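Side-chain contacts in adenosine kinase (Sinorhizobium meliloti, PDB 3UBO), which probably transfers the gamma-phosphate of ATP to adenosine, making AMP and ADP, as a pfkB-family kinase: residues A[8-13]-A[65-70]; A[177-182]-A[210-215]; A[251-256]-A[302-307]; A[166-171]-A[199-204]. One frame throughout, in Å; residues are numbered along the deposited sequence.

Interaction 1: residues A[8-13]-A[65-70]; sequences VLTIGN and NTAAGV. With ADN (adenosine), chain C.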
loop_
_atom_site.group_PDB
_atom_site.type_symbol
_atom_site.label_atom_id
_atom_site.label_comp_id
_atom_site.label_asym_id
_atom_site.label_seq_id
_atom_site.Cartn_x
_atom_site.Cartn_y
_atom_site.Cartn_z
ATOM N N VAL A 8 24.181 -4.545 -9.494
ATOM C CA VAL A 8 23.816 -3.118 -9.510
ATOM C C VAL A 8 23.699 -2.375 -8.193
ATOM O O VAL A 8 23.031 -2.834 -7.200
ATOM C CB VAL A 8 22.513 -2.809 -10.246
ATOM C CG1 VAL A 8 22.558 -1.344 -10.689
ATOM C CG2 VAL A 8 22.296 -3.792 -11.441
ATOM N N LEU A 9 24.333 -1.205 -8.232
ATOM C CA LEU A 9 24.189 -0.202 -7.190
ATOM C C LEU A 9 23.376 1.029 -7.683
ATOM O O LEU A 9 23.665 1.654 -8.745
ATOM C CB LEU A 9 25.548 0.203 -6.663
ATOM C CG LEU A 9 25.704 1.411 -5.721
ATOM C CD1 LEU A 9 25.137 1.113 -4.322
ATOM C CD2 LEU A 9 27.169 1.826 -5.615
ATOM N N THR A 10 22.341 1.361 -6.916
ATOM C CA THR A 10 21.612 2.588 -7.248
ATOM C C THR A 10 21.698 3.658 -6.159
ATOM O O THR A 10 21.745 3.349 -4.948
ATOM C CB THR A 10 20.137 2.358 -7.739
ATOM O OG1 THR A 10 19.272 2.161 -6.602
ATOM C CG2 THR A 10 20.072 1.144 -8.670
ATOM N N ILE A 11 21.767 4.897 -6.651
ATOM C CA ILE A 11 21.794 6.094 -5.833
ATOM C C ILE A 11 20.716 7.053 -6.326
ATOM O O ILE A 11 20.634 7.373 -7.536
ATOM C CB ILE A 11 23.194 6.798 -5.828
ATOM C CG1 ILE A 11 24.280 5.852 -5.325
ATOM C CG2 ILE A 11 23.194 8.072 -4.928
ATOM C CD1 ILE A 11 25.533 6.592 -4.852
ATOM N N GLY A 12 19.869 7.464 -5.383
ATOM C CA GLY A 12 18.672 8.230 -5.701
ATOM C C GLY A 12 17.943 8.734 -4.453
ATOM O O GLY A 12 18.208 8.281 -3.333
ATOM N N ASN A 13 17.042 9.687 -4.653
ATOM C CA ASN A 13 16.201 10.239 -3.601
ATOM C C ASN A 13 15.346 9.184 -2.935
ATOM O O ASN A 13 14.472 8.578 -3.582
ATOM C CB ASN A 13 15.303 11.225 -4.282
ATOM C CG ASN A 13 16.013 12.423 -4.643
ATOM O OD1 ASN A 13 16.820 12.896 -3.825
ATOM N ND2 ASN A 13 15.792 12.941 -5.838
ATOM N N ASN A 65 13.618 1.944 -6.821
ATOM C CA ASN A 65 12.702 1.021 -7.410
ATOM C C ASN A 65 13.544 0.113 -8.302
ATOM O O ASN A 65 13.437 -1.123 -8.259
ATOM C CB ASN A 65 11.620 1.778 -8.222
ATOM C CG ASN A 65 10.549 2.454 -7.344
ATOM O OD1 ASN A 65 10.317 2.071 -6.158
ATOM N ND2 ASN A 65 9.872 3.456 -7.945
ATOM N N THR A 66 14.408 0.750 -9.088
ATOM C CA THR A 66 15.224 0.048 -10.047
ATOM C C THR A 66 16.078 -0.978 -9.277
ATOM O O THR A 66 16.348 -2.031 -9.778
ATOM C CB THR A 66 16.096 1.020 -10.809
ATOM O OG1 THR A 66 15.294 1.899 -11.626
ATOM C CG2 THR A 66 17.001 0.268 -11.645
ATOM N N ALA A 67 16.463 -0.708 -8.033
ATOM C CA ALA A 67 17.215 -1.716 -7.225
ATOM C C ALA A 67 16.394 -2.840 -6.588
ATOM O O ALA A 67 16.872 -3.991 -6.518
ATOM C CB ALA A 67 18.123 -1.043 -6.122
ATOM N N ALA A 68 15.189 -2.512 -6.066
ATOM C CA ALA A 68 14.192 -3.560 -5.736
ATOM C C ALA A 68 13.911 -4.380 -7.014
ATOM O O ALA A 68 13.760 -5.574 -6.909
ATOM C CB ALA A 68 12.874 -3.016 -5.126
ATOM N N GLY A 69 13.945 -3.744 -8.189
ATOM C CA GLY A 69 13.795 -4.438 -9.476
ATOM C C GLY A 69 14.789 -5.564 -9.784
ATOM O O GLY A 69 14.399 -6.740 -9.948
ATOM N N VAL A 70 16.065 -5.172 -9.869
ATOM C CA VAL A 70 17.187 -6.081 -9.991
ATOM C C VAL A 70 17.148 -7.225 -8.958
ATOM O O VAL A 70 17.037 -8.388 -9.342
ATOM C CB VAL A 70 18.547 -5.349 -9.940
ATOM C CG1 VAL A 70 19.609 -6.374 -9.903
ATOM C CG2 VAL A 70 18.713 -4.409 -11.133
HETATM O "O5'" ADN C . 9.128 7.063 -11.695
HETATM C "C5'" ADN C . 8.553 6.264 -10.595
HETATM C "C4'" ADN C . 8.949 6.761 -9.162
HETATM O "O4'" ADN C . 9.399 8.120 -9.136
HETATM C "C3'" ADN C . 8.075 6.637 -7.808
HETATM O "O3'" ADN C . 7.874 5.448 -7.084
HETATM C "C2'" ADN C . 8.644 7.804 -6.933
HETATM O "O2'" ADN C . 9.032 7.455 -5.587
HETATM C "C1'" ADN C . 9.719 8.320 -7.805
HETATM N N9 ADN C . 9.922 9.788 -7.614
HETATM C C8 ADN C . 9.024 10.891 -7.699
HETATM N N7 ADN C . 9.745 12.108 -7.574
HETATM C C5 ADN C . 11.096 11.747 -7.421
HETATM C C6 ADN C . 12.277 12.516 -7.229
HETATM N N6 ADN C . 12.252 13.953 -7.201
HETATM N N1 ADN C . 13.529 11.810 -7.103
HETATM C C2 ADN C . 13.566 10.379 -7.167
HETATM N N3 ADN C . 12.415 9.576 -7.357
HETATM C C4 ADN C . 11.198 10.292 -7.459
#

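Interaction 2: residues A[177-182]-A[210-215]; sequences IAHAHG and TVDIVF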
loop_
_atom_site.group_PDB
_atom_site.type_symbol
_atom_site.label_atom_id
_atom_site.label_comp_id
_atom_site.label_asym_id
_atom_site.label_seq_id
_atom_site.Cartn_x
_atom_site.Cartn_y
_atom_site.Cartn_z
ATOM N N ILE A 177 35.139 6.398 -7.842
ATOM C CA ILE A 177 35.407 5.101 -7.189
ATOM C C ILE A 177 35.198 3.892 -8.076
ATOM O O ILE A 177 35.874 2.875 -7.895
ATOM C CB ILE A 177 34.578 4.844 -5.868
ATOM C CG1 ILE A 177 34.816 5.979 -4.828
ATOM C CG2 ILE A 177 34.771 3.384 -5.293
ATOM C CD1 ILE A 177 34.123 5.788 -3.470
ATOM N N ALA A 178 34.264 3.987 -9.028
ATOM C CA ALA A 178 33.703 2.809 -9.670
ATOM C C ALA A 178 34.425 2.570 -10.975
ATOM O O ALA A 178 34.750 1.415 -11.301
ATOM C CB ALA A 178 32.202 2.983 -9.917
ATOM N N HIS A 179 34.639 3.652 -11.731
ATOM C CA HIS A 179 35.506 3.623 -12.907
ATOM C C HIS A 179 36.915 3.076 -12.619
ATOM O O HIS A 179 37.487 2.252 -13.368
ATOM C CB HIS A 179 35.646 5.022 -13.414
ATOM C CG HIS A 179 34.564 5.377 -14.351
ATOM N ND1 HIS A 179 34.327 6.665 -14.771
ATOM C CD2 HIS A 179 33.655 4.592 -14.966
ATOM C CE1 HIS A 179 33.318 6.653 -15.631
ATOM N NE2 HIS A 179 32.892 5.411 -15.767
ATOM N N ALA A 180 37.437 3.557 -11.503
ATOM C CA ALA A 180 38.759 3.235 -11.035
ATOM C C ALA A 180 38.806 1.758 -10.607
ATOM O O ALA A 180 39.875 1.202 -10.334
ATOM C CB ALA A 180 39.161 4.203 -9.832
ATOM N N HIS A 181 37.656 1.119 -10.529
ATOM C CA HIS A 181 37.695 -0.286 -10.221
ATOM C C HIS A 181 37.262 -1.177 -11.389
ATOM O O HIS A 181 37.082 -2.367 -11.178
ATOM C CB HIS A 181 36.927 -0.616 -8.932
ATOM C CG HIS A 181 37.682 -0.292 -7.684
ATOM N ND1 HIS A 181 37.911 1.006 -7.269
ATOM C CD2 HIS A 181 38.243 -1.088 -6.741
ATOM C CE1 HIS A 181 38.576 1.003 -6.122
ATOM N NE2 HIS A 181 38.784 -0.256 -5.772
ATOM N N GLY A 182 37.154 -0.614 -12.598
ATOM C CA GLY A 182 36.774 -1.385 -13.785
ATOM C C GLY A 182 35.256 -1.701 -13.911
ATOM O O GLY A 182 34.828 -2.813 -14.349
ATOM N N THR A 210 32.092 10.523 -17.472
ATOM C CA THR A 210 31.653 10.265 -16.086
ATOM C C THR A 210 30.516 9.215 -15.990
ATOM O O THR A 210 30.605 8.289 -15.152
ATOM C CB THR A 210 31.157 11.511 -15.366
ATOM O OG1 THR A 210 32.204 12.490 -15.342
ATOM C CG2 THR A 210 30.806 11.128 -13.932
ATOM N N VAL A 211 29.478 9.373 -16.836
ATOM C CA VAL A 211 28.394 8.445 -16.990
ATOM C C VAL A 211 28.578 7.748 -18.297
ATOM O O VAL A 211 28.602 8.374 -19.384
ATOM C CB VAL A 211 26.991 9.144 -17.077
ATOM C CG1 VAL A 211 25.862 8.141 -17.285
ATOM C CG2 VAL A 211 26.722 9.902 -15.821
ATOM N N ASP A 212 28.631 6.431 -18.173
ATOM C CA ASP A 212 28.677 5.521 -19.288
ATOM C C ASP A 212 27.319 5.407 -20.000
ATOM O O ASP A 212 27.154 5.903 -21.130
ATOM C CB ASP A 212 29.136 4.147 -18.766
ATOM C CG ASP A 212 30.557 4.175 -18.319
ATOM O OD1 ASP A 212 31.316 4.854 -19.058
ATOM O OD2 ASP A 212 30.913 3.553 -17.260
ATOM N N ILE A 213 26.369 4.746 -19.320
ATOM C CA ILE A 213 25.029 4.375 -19.849
ATOM C C ILE A 213 23.874 5.370 -19.524
ATOM O O ILE A 213 23.750 5.867 -18.374
ATOM C CB ILE A 213 24.625 2.973 -19.325
ATOM C CG1 ILE A 213 25.753 1.958 -19.568
ATOM C CG2 ILE A 213 23.334 2.516 -19.967
ATOM C CD1 ILE A 213 25.788 0.800 -18.585
ATOM N N VAL A 214 23.044 5.665 -20.526
ATOM C CA VAL A 214 21.928 6.601 -20.345
ATOM C C VAL A 214 20.524 6.007 -20.586
ATOM O O VAL A 214 20.178 5.690 -21.747
ATOM C CB VAL A 214 22.130 7.822 -21.245
ATOM C CG1 VAL A 214 20.844 8.610 -21.417
ATOM C CG2 VAL A 214 23.206 8.670 -20.663
ATOM N N PHE A 215 19.705 5.838 -19.531
ATOM C CA PHE A 215 18.261 5.478 -19.729
ATOM C C PHE A 215 17.402 6.742 -19.737
ATOM O O PHE A 215 17.657 7.676 -18.939
ATOM C CB PHE A 215 17.720 4.543 -18.646
ATOM C CG PHE A 215 18.467 3.245 -18.518
ATOM C CD1 PHE A 215 17.893 2.067 -18.967
ATOM C CD2 PHE A 215 19.748 3.200 -17.914
ATOM C CE1 PHE A 215 18.550 0.866 -18.834
ATOM C CE2 PHE A 215 20.433 1.994 -17.795
ATOM C CZ PHE A 215 19.813 0.815 -18.283
#

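Interaction 3: residues A[251-256]-A[302-307]; sequences EGSVVV and LGNLAA. With ADP (adenosine-5'-diphosphate), chain D.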
loop_
_atom_site.group_PDB
_atom_site.type_symbol
_atom_site.label_atom_id
_atom_site.label_comp_id
_atom_site.label_asym_id
_atom_site.label_seq_id
_atom_site.Cartn_x
_atom_site.Cartn_y
_atom_site.Cartn_z
ATOM N N GLU A 251 5.291 1.094 -27.371
ATOM C CA GLU A 251 6.147 0.701 -28.489
ATOM C C GLU A 251 7.317 -0.173 -27.974
ATOM O O GLU A 251 8.007 -0.871 -28.756
ATOM C CB GLU A 251 6.702 1.966 -29.153
ATOM C CG GLU A 251 6.276 2.246 -30.566
ATOM C CD GLU A 251 4.760 2.274 -30.761
ATOM O OE1 GLU A 251 4.155 3.256 -30.262
ATOM O OE2 GLU A 251 4.180 1.353 -31.447
ATOM N N GLY A 252 7.545 -0.126 -26.661
ATOM C CA GLY A 252 8.562 -0.961 -26.059
ATOM C C GLY A 252 9.827 -0.165 -25.872
ATOM O O GLY A 252 9.801 0.764 -25.087
ATOM N N SER A 253 10.912 -0.490 -26.592
ATOM C CA SER A 253 12.209 0.218 -26.401
ATOM C C SER A 253 13.041 0.381 -27.685
ATOM O O SER A 253 12.856 -0.362 -28.638
ATOM C CB SER A 253 13.074 -0.483 -25.328
ATOM O OG SER A 253 13.913 -1.475 -25.921
ATOM N N VAL A 254 13.965 1.344 -27.701
ATOM C CA VAL A 254 14.995 1.405 -28.743
ATOM C C VAL A 254 16.373 1.709 -28.170
ATOM O O VAL A 254 16.706 2.874 -27.935
ATOM C CB VAL A 254 14.680 2.434 -29.852
ATOM C CG1 VAL A 254 14.370 3.784 -29.273
ATOM C CG2 VAL A 254 15.831 2.490 -30.849
ATOM N N VAL A 255 17.181 0.676 -27.937
ATOM C CA VAL A 255 18.554 0.873 -27.479
ATOM C C VAL A 255 19.511 1.366 -28.587
ATOM O O VAL A 255 19.375 1.048 -29.717
ATOM C CB VAL A 255 19.065 -0.389 -26.785
ATOM C CG1 VAL A 255 20.482 -0.180 -26.188
ATOM C CG2 VAL A 255 18.113 -0.775 -25.682
ATOM N N VAL A 256 20.485 2.182 -28.242
ATOM C CA VAL A 256 21.341 2.837 -29.236
ATOM C C VAL A 256 22.849 2.703 -28.855
ATOM O O VAL A 256 23.220 2.919 -27.688
ATOM C CB VAL A 256 20.888 4.316 -29.429
ATOM C CG1 VAL A 256 22.031 5.188 -29.778
ATOM C CG2 VAL A 256 19.781 4.397 -30.480
ATOM N N LEU A 302 14.117 -7.960 -21.269
ATOM C CA LEU A 302 13.989 -8.021 -19.822
ATOM C C LEU A 302 13.424 -6.683 -19.335
ATOM O O LEU A 302 12.680 -6.634 -18.359
ATOM C CB LEU A 302 15.310 -8.371 -19.186
ATOM C CG LEU A 302 15.455 -9.877 -19.174
ATOM C CD1 LEU A 302 16.895 -10.240 -18.959
ATOM C CD2 LEU A 302 14.532 -10.508 -18.110
ATOM N N GLY A 303 13.729 -5.629 -20.092
ATOM C CA GLY A 303 13.191 -4.312 -19.850
ATOM C C GLY A 303 11.680 -4.277 -19.861
ATOM O O GLY A 303 11.048 -4.048 -18.809
ATOM N N ASN A 304 11.111 -4.499 -21.050
ATOM C CA ASN A 304 9.684 -4.372 -21.216
ATOM C C ASN A 304 8.934 -5.352 -20.321
ATOM O O ASN A 304 8.027 -4.976 -19.622
ATOM C CB ASN A 304 9.333 -4.498 -22.659
ATOM C CG ASN A 304 10.043 -3.489 -23.492
ATOM O OD1 ASN A 304 10.967 -3.835 -24.211
ATOM N ND2 ASN A 304 9.649 -2.231 -23.394
ATOM N N LEU A 305 9.373 -6.604 -20.289
ATOM C CA LEU A 305 8.769 -7.588 -19.393
ATOM C C LEU A 305 8.565 -7.055 -17.966
ATOM O O LEU A 305 7.509 -7.255 -17.366
ATOM C CB LEU A 305 9.610 -8.866 -19.359
ATOM C CG LEU A 305 9.259 -9.880 -18.268
ATOM C CD1 LEU A 305 7.917 -10.536 -18.556
ATOM C CD2 LEU A 305 10.354 -10.927 -18.133
ATOM N N ALA A 306 9.582 -6.383 -17.431
ATOM C CA ALA A 306 9.566 -5.863 -16.040
ATOM C C ALA A 306 8.703 -4.614 -15.903
ATOM O O ALA A 306 7.926 -4.533 -14.972
ATOM C CB ALA A 306 10.960 -5.591 -15.540
ATOM N N ALA A 307 8.865 -3.663 -16.826
ATOM C CA ALA A 307 8.022 -2.503 -16.911
ATOM C C ALA A 307 6.520 -2.911 -16.833
ATOM O O ALA A 307 5.740 -2.461 -15.947
ATOM C CB ALA A 307 8.337 -1.774 -18.191
HETATM P PB ADP D . 8.200 6.431 -18.463
HETATM O O1B ADP D . 7.673 8.002 -18.378
HETATM O O2B ADP D . 9.835 6.167 -18.196
HETATM O O3B ADP D . 7.436 5.566 -17.525
HETATM P PA ADP D . 7.497 5.005 -21.118
HETATM O O1A ADP D . 6.201 5.659 -21.898
HETATM O O2A ADP D . 8.609 4.854 -22.056
HETATM O O3A ADP D . 7.743 6.303 -20.066
HETATM O "O5'" ADP D . 7.248 3.501 -20.413
HETATM C "C5'" ADP D . 8.331 2.828 -19.782
HETATM C "C4'" ADP D . 8.297 1.282 -20.022
HETATM O "O4'" ADP D . 7.197 0.488 -19.367
HETATM C "C3'" ADP D . 8.168 0.763 -21.551
HETATM O "O3'" ADP D . 9.257 0.910 -22.444
HETATM C "C2'" ADP D . 7.390 -0.544 -21.474
HETATM O "O2'" ADP D . 8.070 -1.805 -21.381
HETATM C "C1'" ADP D . 6.426 -0.178 -20.381
HETATM N N9 ADP D . 5.221 0.572 -20.852
HETATM C C8 ADP D . 4.957 1.921 -20.769
HETATM N N7 ADP D . 3.653 2.203 -21.357
HETATM C C5 ADP D . 3.124 0.970 -21.834
HETATM C C6 ADP D . 1.848 0.624 -22.491
HETATM N N6 ADP D . 0.838 1.672 -22.733
HETATM N N1 ADP D . 1.590 -0.672 -22.811
HETATM C C2 ADP D . 2.516 -1.689 -22.518
HETATM N N3 ADP D . 3.776 -1.370 -21.892
HETATM C C4 ADP D . 4.051 -0.051 -21.541
#

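Interaction 4: residues A[166-171]-A[199-204]; sequences RAKDAI and RSEFLE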
loop_
_atom_site.group_PDB
_atom_site.type_symbol
_atom_site.label_atom_id
_atom_site.label_comp_id
_atom_site.label_asym_id
_atom_site.label_seq_id
_atom_site.Cartn_x
_atom_site.Cartn_y
_atom_site.Cartn_z
ATOM N N ARG A 166 23.752 18.794 -2.494
ATOM C CA ARG A 166 25.029 18.123 -2.492
ATOM C C ARG A 166 24.984 16.656 -2.889
ATOM O O ARG A 166 25.798 15.842 -2.414
ATOM C CB ARG A 166 25.595 18.189 -1.081
ATOM C CG ARG A 166 25.500 19.557 -0.474
ATOM C CD ARG A 166 25.413 19.404 0.970
ATOM N NE ARG A 166 26.471 18.547 1.531
ATOM C CZ ARG A 166 26.213 17.431 2.229
ATOM N NH1 ARG A 166 24.930 17.077 2.397
ATOM N NH2 ARG A 166 27.198 16.685 2.761
ATOM N N ALA A 167 24.060 16.298 -3.763
ATOM C CA ALA A 167 24.033 14.925 -4.201
ATOM C C ALA A 167 25.007 14.739 -5.361
ATOM O O ALA A 167 25.788 13.806 -5.293
ATOM C CB ALA A 167 22.622 14.433 -4.524
ATOM N N LYS A 168 24.970 15.605 -6.389
ATOM C CA LYS A 168 26.038 15.705 -7.406
ATOM C C LYS A 168 27.508 15.455 -6.858
ATOM O O LYS A 168 28.337 14.851 -7.561
ATOM C CB LYS A 168 25.939 17.057 -8.154
ATOM C CG LYS A 168 26.247 18.335 -7.287
ATOM C CD LYS A 168 25.405 19.554 -7.752
ATOM C CE LYS A 168 26.143 20.547 -8.694
ATOM N NZ LYS A 168 25.332 21.161 -9.867
ATOM N N ASP A 169 27.820 15.878 -5.628
ATOM C CA ASP A 169 29.166 15.621 -5.045
ATOM C C ASP A 169 29.294 14.232 -4.379
ATOM O O ASP A 169 30.401 13.789 -4.048
ATOM C CB ASP A 169 29.660 16.704 -4.010
ATOM C CG ASP A 169 29.292 18.144 -4.417
ATOM O OD1 ASP A 169 29.377 18.507 -5.624
ATOM O OD2 ASP A 169 28.873 18.915 -3.510
ATOM N N ALA A 170 28.178 13.565 -4.127
ATOM C CA ALA A 170 28.284 12.188 -3.682
ATOM C C ALA A 170 28.447 11.327 -4.936
ATOM O O ALA A 170 28.898 10.177 -4.827
ATOM C CB ALA A 170 27.058 11.755 -2.880
ATOM N N ILE A 171 28.123 11.934 -6.096
ATOM C CA ILE A 171 28.094 11.314 -7.429
ATOM C C ILE A 171 29.425 11.380 -8.208
ATOM O O ILE A 171 29.917 10.320 -8.637
ATOM C CB ILE A 171 26.893 11.844 -8.362
ATOM C CG1 ILE A 171 25.494 11.372 -7.897
ATOM C CG2 ILE A 171 27.052 11.403 -9.863
ATOM C CD1 ILE A 171 25.372 9.896 -7.591
ATOM N N ARG A 199 19.860 20.558 -18.351
ATOM C CA ARG A 199 20.322 20.145 -19.711
ATOM C C ARG A 199 21.850 19.976 -19.718
ATOM O O ARG A 199 22.407 18.957 -20.154
ATOM C CB ARG A 199 19.916 21.178 -20.783
ATOM C CG ARG A 199 19.514 20.596 -22.120
ATOM C CD ARG A 199 18.270 21.345 -22.766
ATOM N NE ARG A 199 18.599 22.225 -23.913
ATOM C CZ ARG A 199 17.711 22.905 -24.663
ATOM N NH1 ARG A 199 16.403 22.816 -24.389
ATOM N NH2 ARG A 199 18.125 23.681 -25.684
ATOM N N SER A 200 22.513 20.999 -19.198
ATOM C CA SER A 200 23.921 21.167 -19.404
ATOM C C SER A 200 24.660 20.292 -18.427
ATOM O O SER A 200 25.488 19.509 -18.861
ATOM C CB SER A 200 24.285 22.617 -19.211
ATOM O OG SER A 200 23.967 22.974 -17.886
ATOM N N GLU A 201 24.358 20.398 -17.123
ATOM C CA GLU A 201 25.007 19.530 -16.118
ATOM C C GLU A 201 25.000 18.074 -16.550
ATOM O O GLU A 201 25.969 17.350 -16.312
ATOM C CB GLU A 201 24.376 19.629 -14.717
ATOM C CG GLU A 201 24.804 20.841 -13.887
ATOM C CD GLU A 201 23.779 21.971 -13.936
ATOM O OE1 GLU A 201 23.066 22.090 -14.970
ATOM O OE2 GLU A 201 23.702 22.733 -12.938
ATOM N N PHE A 202 23.899 17.670 -17.190
ATOM C CA PHE A 202 23.656 16.301 -17.619
ATOM C C PHE A 202 24.625 15.922 -18.771
ATOM O O PHE A 202 25.449 15.016 -18.589
ATOM C CB PHE A 202 22.140 16.088 -17.971
ATOM C CG PHE A 202 21.227 15.826 -16.751
ATOM C CD1 PHE A 202 21.700 15.974 -15.430
ATOM C CD2 PHE A 202 19.876 15.480 -16.933
ATOM C CE1 PHE A 202 20.820 15.717 -14.334
ATOM C CE2 PHE A 202 18.995 15.230 -15.847
ATOM C CZ PHE A 202 19.442 15.334 -14.570
ATOM N N LEU A 203 24.545 16.618 -19.919
ATOM C CA LEU A 203 25.494 16.475 -21.067
ATOM C C LEU A 203 27.015 16.356 -20.731
ATOM O O LEU A 203 27.698 15.380 -21.071
ATOM C CB LEU A 203 25.291 17.634 -22.053
ATOM C CG LEU A 203 23.974 17.633 -22.818
ATOM C CD1 LEU A 203 23.826 18.875 -23.611
ATOM C CD2 LEU A 203 23.959 16.455 -23.764
ATOM N N GLU A 204 27.524 17.373 -20.081
ATOM C CA GLU A 204 28.915 17.401 -19.686
ATOM C C GLU A 204 29.214 16.233 -18.755
ATOM O O GLU A 204 30.330 15.676 -18.700
ATOM C CB GLU A 204 29.218 18.733 -18.963
ATOM C CG GLU A 204 30.431 18.727 -18.028
ATOM C CD GLU A 204 31.759 18.582 -18.766
ATOM O OE1 GLU A 204 31.815 18.890 -19.994
ATOM O OE2 GLU A 204 32.733 18.155 -18.091
#

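Interaction 1: residues A[8-13]-A[65-70]
Residues 8-11, on strand 6-11, lie 8.2 Å, axis to axis, from helix segment 65-70, and the two run nearly antiparallel (162°), with the CA atoms of T10 and A67 6.2 Å apart. V8 and T10 face the helix, while L9 points away from it. At one end the side chains of V8 and V70 meet at about a right angle, methyl against methyl, CG2 of V8 lying 3.6 Å from CG2 of V70. With CG2 anti to the carbonyl carbon in each, it is this methyl that points across to the other valine. Farther along, the small A67 lets the strand come close: its CB sits 3.4 Å from T10 OG1 and also meets T10 CG2. That hydroxyl is not left to the methyl, since it hydrogen-bonds A63 O one turn earlier in the helix. T66 adds looser apolar cover, and its OG1 bonds D280 O. Past the packed region each segment sends an asparagine to adenosine. N13 ND2 donates to N1 of the base at 2.8 Å (161°), and Y160 O takes a second bond from the same amide. N65 ND2 reaches ribose O3' at 2.9 Å and also bonds D280 OD2, while R317 NE holds its OD1, fixing the amide's rotation. The arrangement is a strand-on-helix layer of the pfkB-type alpha/beta core, whose ends supply two asparagines to the adenosine pocket.

Interaction 2: residues A[177-182]-A[210-215]
H179, near the C-terminal end of helix 168-179, meets T210 and D212 on the approach to strand 213-217, joining two neighbouring beta-alpha-beta units of the Rossmann-like pfkB core. The close part is a histidine-carboxylate hydrogen bond: H179 NE2 donates to D212 OD2 at 3.1 Å (151°). From the ring's side the carboxylate oxygen lies almost exactly in plane, at the edge. From the aspartate's side NE2 stands above the carboxylate plane, and the ring and carboxylate planes are 50° apart. The side chains come from opposite directions to meet. OD2 is doubly gripped, as T185 N of strand 184-188 also donates to it, and K242 gives OD1 a long, weak ion pair. Such surroundings would be expected to keep D212 charged and to stabilise a proton on NE2. The other side is loose. Nothing else of 177-182 meets 210-215, and a type I turn spans H179 to G182, its last three residues exposed. There H181 folds back, its ND1 donating to I177 O at 2.8 Å. Beside the main bond, the H179 ring also turns its CE1 to the backbone of T210, 3.2 Å from T210 O, a carbonyl oxygen already hydrogen-bonded by T185 OG1.

Interaction 3: residues A[251-256]-A[302-307]
G252 and N304 face each other beside the ribose of ADP, their CA atoms 6.0 Å apart. The polar interactions run mainly through the nucleotide: ribose O3' donates to G252 O at 2.7 Å, so the backbone carbonyl of G252, not a side chain, receives the sugar hydroxyl on this side. From the helix N304 approaches the other ribose hydroxyl, the end of its amide lying against O2' of ADP. S249 OG is also hydrogen-bonded to the nucleotide. Van der Waals contact makes up the rest. The N304 amide, carried toward the G252 segment with CG anti to its carbonyl carbon (chi1 -57°), lies against the CA of G252, N304 CG to G252 CA being 3.9 Å. The backbone angles at G252 (98°/-113°) would press any CB against the preceding carbonyl, which by itself accounts for a glycine at this position. S253 adds a looser touch, its CB facing the end of the same amide, while its OG makes a weak hydrogen bond to S300 of the same long helix. V264, A266 and Y282 pack round N304 as well, so the side chain that meets the sugar is itself bedded among residues of strand 260-264 and helix 278-290. A307, a turn on, is among the residues of the ADP pocket. Together the G252 segment leading into strand 253-257 and helix 296-311 form the ribose end of the ADP site, in keeping with the nucleotide pocket of pfkB-family (ribokinase-like) kinases.

Interaction 4: residues A[166-171]-A[199-204]
K168 and E201 carry this contact between them, each burying roughly 25 Å² of its surface against the other segment. They sit early in helices 168-179 and 199-207, separated in the chain by strand 184-188 and helix 192-197. Their CA atoms are 9.6 Å apart, so the gap is spanned by side chains alone. K168 leaves the backbone with CG between the N and the carbonyl carbon (chi1 67°), and its chain then bends at each later torsion to swing the ammonium group toward the neighbouring helix. E201 answers with a bend at chi2 (99°) that carries the carboxylate across the line to the lysine, with OE2 the oxygen nearer NZ. The two side chains cross obliquely, and NZ of K168 ends 3.8 Å from OE2 of E201, a long salt bridge with no hydrogen bond. The same nitrogen is 4.1 Å from E201 CG, so NZ lies alongside the CG-to-carboxylate part of the glutamate rather than straight ahead of the carboxylate. The other oxygen, OE1, has a weak hydrogen bond from S200 OG at 3.2 Å, made within the helix. W162 touches K168 and I171, and F202 meets its ring edge-to-face. Both charged residues are partly exposed, so this is probably a weak, solvent-screened electrostatic link at the surface between the two helices.

Overall arrangement
Interaction 1 comes first along the chain, near the centre of the fold; interactions 4 and 2 follow, their segments alternating, and interaction 3 closes the series. Interactions 1 and 2 both reach the seven-stranded parallel sheet, through strands 6-11 and 213-217, their centres about 15 Å apart. Interactions 2 and 4 share helix 168-179, about 13 Å between centres, one near each end of it. Interaction 1 touches interaction 4 where I11 packs on I171. Interaction 3 lies about 17 Å from interaction 1 and 26 Å from interaction 4, centre to centre. Thus interactions 1 and 3 serve the adenosine and ADP sites, while 2 and 4 join crossover helices and strands away from them.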